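PDB 6CNZ: chorismate mutase from Burkholderia thailandensis, which probably catalyses the Claisen rearrangement of chorismate to prephenate, the branch-point step toward phenylalanine and tyrosine. Local coordinates for residues H36-N41 and Q85-L90. Sequence-based numbering, arbitrary orientation.
Sequences HWKWIN and QLQNAL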
ATOM      1  N   HIS A  36      14.233   9.349  -4.641  1.00 24.84           N
ATOM      2  CA  HIS A  36      15.029   8.906  -5.784  1.00 23.52           C
ATOM      3  C   HIS A  36      14.948   9.913  -6.940  1.00 26.58           C
ATOM      4  O   HIS A  36      15.970  10.319  -7.507  1.00 25.82           O
ATOM      5  CB  HIS A  36      14.540   7.507  -6.193  1.00 26.98           C
ATOM      6  CG  HIS A  36      15.403   6.796  -7.194  1.00 31.75           C
ATOM      7  ND1 HIS A  36      15.145   5.499  -7.597  1.00 34.16           N
ATOM      8  CD2 HIS A  36      16.508   7.187  -7.875  1.00 27.55           C
ATOM      9  CE1 HIS A  36      16.042   5.129  -8.495  1.00 34.27           C
ATOM     10  NE2 HIS A  36      16.879   6.133  -8.681  1.00 34.90           N
ATOM     11  N   TRP A  37      13.741  10.356  -7.283  1.00 23.42           N
ATOM     12  CA  TRP A  37      13.608  11.370  -8.331  1.00 26.83           C
ATOM     13  C   TRP A  37      14.328  12.671  -7.963  1.00 30.07           C
ATOM     14  O   TRP A  37      15.033  13.261  -8.796  1.00 30.62           O
ATOM     15  CB  TRP A  37      12.128  11.634  -8.605  1.00 23.38           C
ATOM     16  CG  TRP A  37      11.904  12.514  -9.775  1.00 29.45           C
ATOM     17  CD1 TRP A  37      11.758  12.122 -11.085  1.00 29.00           C
ATOM     18  CD2 TRP A  37      11.808  13.947  -9.769  1.00 34.78           C
ATOM     19  NE1 TRP A  37      11.560  13.224 -11.881  1.00 38.09           N
ATOM     20  CE2 TRP A  37      11.591  14.354 -11.104  1.00 36.06           C
ATOM     21  CE3 TRP A  37      11.884  14.922  -8.770  1.00 41.75           C
ATOM     22  CZ2 TRP A  37      11.454  15.702 -11.465  1.00 47.90           C
ATOM     23  CZ3 TRP A  37      11.740  16.272  -9.132  1.00 45.70           C
ATOM     24  CH2 TRP A  37      11.529  16.642 -10.466  1.00 48.32           C
ATOM     25  N   LYS A  38      14.178  13.125  -6.714  1.00 23.68           N
ATOM     26  CA  LYS A  38      14.835  14.368  -6.281  1.00 25.93           C
ATOM     27  C   LYS A  38      16.353  14.230  -6.223  1.00 25.64           C
ATOM     28  O   LYS A  38      17.072  15.200  -6.494  1.00 23.07           O
ATOM     29  CB  LYS A  38      14.282  14.792  -4.920  1.00 22.02           C
ATOM     30  CG  LYS A  38      12.822  15.269  -4.994  1.00 22.49           C
ATOM     31  CD  LYS A  38      12.312  15.721  -3.629  1.00 24.73           C
ATOM     32  CE  LYS A  38      11.036  16.569  -3.736  1.00 35.78           C
ATOM     33  NZ  LYS A  38      10.233  16.493  -2.468  1.00 47.55           N
ATOM     34  N   TRP A  39      16.853  13.030  -5.896  1.00 24.36           N
ATOM     35  CA  TRP A  39      18.292  12.775  -5.876  1.00 24.31           C
ATOM     36  C   TRP A  39      18.905  12.925  -7.264  1.00 29.85           C
ATOM     37  O   TRP A  39      20.017  13.460  -7.417  1.00 25.06           O
ATOM     38  CB  TRP A  39      18.552  11.365  -5.335  1.00 24.50           C
ATOM     39  CG  TRP A  39      20.011  10.953  -5.311  1.00 28.49           C
ATOM     40  CD1 TRP A  39      20.677  10.233  -6.258  1.00 25.96           C
ATOM     41  CD2 TRP A  39      20.971  11.259  -4.287  1.00 21.70           C
ATOM     42  NE1 TRP A  39      21.985  10.045  -5.875  1.00 28.39           N
ATOM     43  CE2 TRP A  39      22.192  10.671  -4.672  1.00 24.10           C
ATOM     44  CE3 TRP A  39      20.903  11.942  -3.060  1.00 27.05           C
ATOM     45  CZ2 TRP A  39      23.351  10.762  -3.889  1.00 27.44           C
ATOM     46  CZ3 TRP A  39      22.062  12.034  -2.272  1.00 26.82           C
ATOM     47  CH2 TRP A  39      23.264  11.440  -2.691  1.00 28.68           C
ATOM     48  N   ILE A  40      18.203  12.443  -8.289  1.00 26.17           N
ATOM     49  CA  ILE A  40      18.706  12.589  -9.656  1.00 25.95           C
ATOM     50  C   ILE A  40      18.571  14.036 -10.124  1.00 29.93           C
ATOM     51  O   ILE A  40      19.493  14.603 -10.726  1.00 26.11           O
ATOM     52  CB  ILE A  40      17.979  11.610 -10.591  1.00 29.87           C
ATOM     53  CG1 ILE A  40      18.356  10.178 -10.219  1.00 29.20           C
ATOM     54  CG2 ILE A  40      18.290  11.918 -12.105  1.00 29.29           C
ATOM     55  CD1 ILE A  40      17.657   9.126 -11.066  1.00 39.93           C
ATOM     56  N   ASN A  41      17.446  14.665  -9.825  1.00 24.97           N
ATOM     57  CA  ASN A  41      17.147  15.981 -10.354  1.00 36.82           C
ATOM     58  C   ASN A  41      17.610  17.109  -9.448  1.00 27.82           C
ATOM     59  O   ASN A  41      17.478  18.275  -9.830  1.00 27.72           O
ATOM     60  CB  ASN A  41      15.648  16.098 -10.617  1.00 38.90           C
ATOM     61  CG  ASN A  41      15.198  15.197 -11.746  1.00 44.35           C
ATOM     62  OD1 ASN A  41      15.226  15.597 -12.911  1.00 48.40           O
ATOM     63  ND2 ASN A  41      14.788  13.957 -11.409  1.00 35.93           N
ATOM     64  N   GLN A  85      11.231  13.374   6.546  1.00 25.58           N
ATOM     65  CA  GLN A  85      12.133  12.614   7.398  1.00 31.24           C
ATOM     66  C   GLN A  85      12.709  11.412   6.651  1.00 26.85           C
ATOM     67  O   GLN A  85      13.926  11.195   6.631  1.00 26.60           O
ATOM     68  CB  GLN A  85      11.364  12.173   8.648  1.00 31.78           C
ATOM     69  CG  GLN A  85      12.162  11.531   9.749  1.00 39.84           C
ATOM     70  CD  GLN A  85      11.236  11.005  10.831  1.00 37.30           C
ATOM     71  OE1 GLN A  85      10.194  11.602  11.103  1.00 32.62           O
ATOM     72  NE2 GLN A  85      11.573   9.860  11.403  1.00 31.99           N
ATOM     73  N   LEU A  86      11.841  10.597   6.062  1.00 19.75           N
ATOM     74  CA  LEU A  86      12.309   9.438   5.309  1.00 25.15           C
ATOM     75  C   LEU A  86      13.212   9.862   4.149  1.00 25.32           C
ATOM     76  O   LEU A  86      14.282   9.277   3.936  1.00 26.85           O
ATOM     77  CB  LEU A  86      11.108   8.625   4.795  1.00 23.04           C
ATOM     78  CG  LEU A  86      11.416   7.303   4.073  1.00 23.78           C
ATOM     79  CD1 LEU A  86      12.515   6.529   4.796  1.00 25.60           C
ATOM     80  CD2 LEU A  86      10.169   6.428   3.966  1.00 24.22           C
ATOM     81  N   GLN A  87      12.797  10.876   3.381  1.00 26.44           N
ATOM     82  CA  GLN A  87      13.601  11.307   2.229  1.00 23.78           C
ATOM     83  C   GLN A  87      14.982  11.780   2.666  1.00 24.36           C
ATOM     84  O   GLN A  87      15.987  11.486   2.007  1.00 24.95           O
ATOM     85  CB  GLN A  87      12.893  12.424   1.447  1.00 22.46           C
ATOM     86  CG  GLN A  87      11.554  12.039   0.778  1.00 25.45           C
ATOM     87  CD  GLN A  87      10.857  13.256   0.153  1.00 30.72           C
ATOM     88  OE1 GLN A  87      11.468  14.004  -0.605  1.00 32.92           O
ATOM     89  NE2 GLN A  87       9.588  13.472   0.505  1.00 27.70           N
ATOM     90  N   ASN A  88      15.052  12.542   3.758  1.00 25.48           N
ATOM     91  CA  ASN A  88      16.353  12.971   4.252  1.00 27.05           C
ATOM     92  C   ASN A  88      17.204  11.787   4.691  1.00 23.53           C
ATOM     93  O   ASN A  88      18.417  11.764   4.440  1.00 25.59           O
ATOM     94  CB  ASN A  88      16.184  13.976   5.383  1.00 24.60           C
ATOM     95  CG  ASN A  88      16.078  15.388   4.858  1.00 31.78           C
ATOM     96  OD1 ASN A  88      17.020  15.885   4.250  1.00 33.36           O
ATOM     97  ND2 ASN A  88      14.913  16.021   5.037  1.00 27.73           N
ATOM     98  N   ALA A  89      16.587  10.792   5.336  1.00 21.64           N
ATOM     99  CA  ALA A  89      17.327   9.590   5.711  1.00 25.59           C
ATOM    100  C   ALA A  89      17.869   8.859   4.478  1.00 27.40           C
ATOM    101  O   ALA A  89      19.010   8.379   4.485  1.00 26.02           O
ATOM    102  CB  ALA A  89      16.424   8.668   6.548  1.00 24.32           C
ATOM    103  N   LEU A  90      17.074   8.787   3.397  1.00 27.75           N
ATOM    104  CA  LEU A  90      17.554   8.162   2.164  1.00 25.23           C
ATOM    105  C   LEU A  90      18.708   8.962   1.556  1.00 26.74           C
ATOM    106  O   LEU A  90      19.728   8.385   1.162  1.00 26.21           O
ATOM    107  CB  LEU A  90      16.400   8.009   1.158  1.00 21.00           C
ATOM    108  CG  LEU A  90      15.290   7.025   1.560  1.00 26.52           C
ATOM    109  CD1 LEU A  90      13.989   7.215   0.739  1.00 23.13           C
ATOM    110  CD2 LEU A  90      15.773   5.599   1.447  1.00 22.67           C
TER
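The flat carboxamide of Q87 meets K38 through its oxygen alone, while the indole of W37, the residue before K38, has N41 ND2 over the centre of one face, 3.2 Å above the plane, and K38 CG at its edge. That N41 amide is steered by a nearly straight bond from N41 ND2 to W37 O (2.7 Å, N-H...O angle 171°), with W37 O lying almost in the amide plane of N41. W37 O also accepts the helical bond from N41 N, so two donors of N41 grip one carbonyl at the end of helix 31-41. Across the contact, the ammonium K38 NZ reaches Q87 OE1 at 3.3 Å, a weak hydrogen bond, and the chain lies beside the same oxygen, with K38 CD 3.6 Å from Q87 OE1. K38 has CG anti to its carbonyl carbon (chi1 -69°) and runs extended from there, carrying NZ across to helix 69-96. This joins two helices of the all-helical type II (AroQ) chorismate mutase fold, the longer helix 69-96 being approached by the short helix 31-41. K38 NZ has a stronger partner in I45 O, in the loop following helix 31-41, and the Q87 amide is held at its nitrogen by S83 OG, one turn earlier, and only weakly at its oxygen by K38 NZ. Further along, W39 meets F91 and W94 edge-to-face, and Q87 packs on V34 and A35. A bound nitrate, probably from the crystallisation liquor, lies about 4 Å from the side chain of K38.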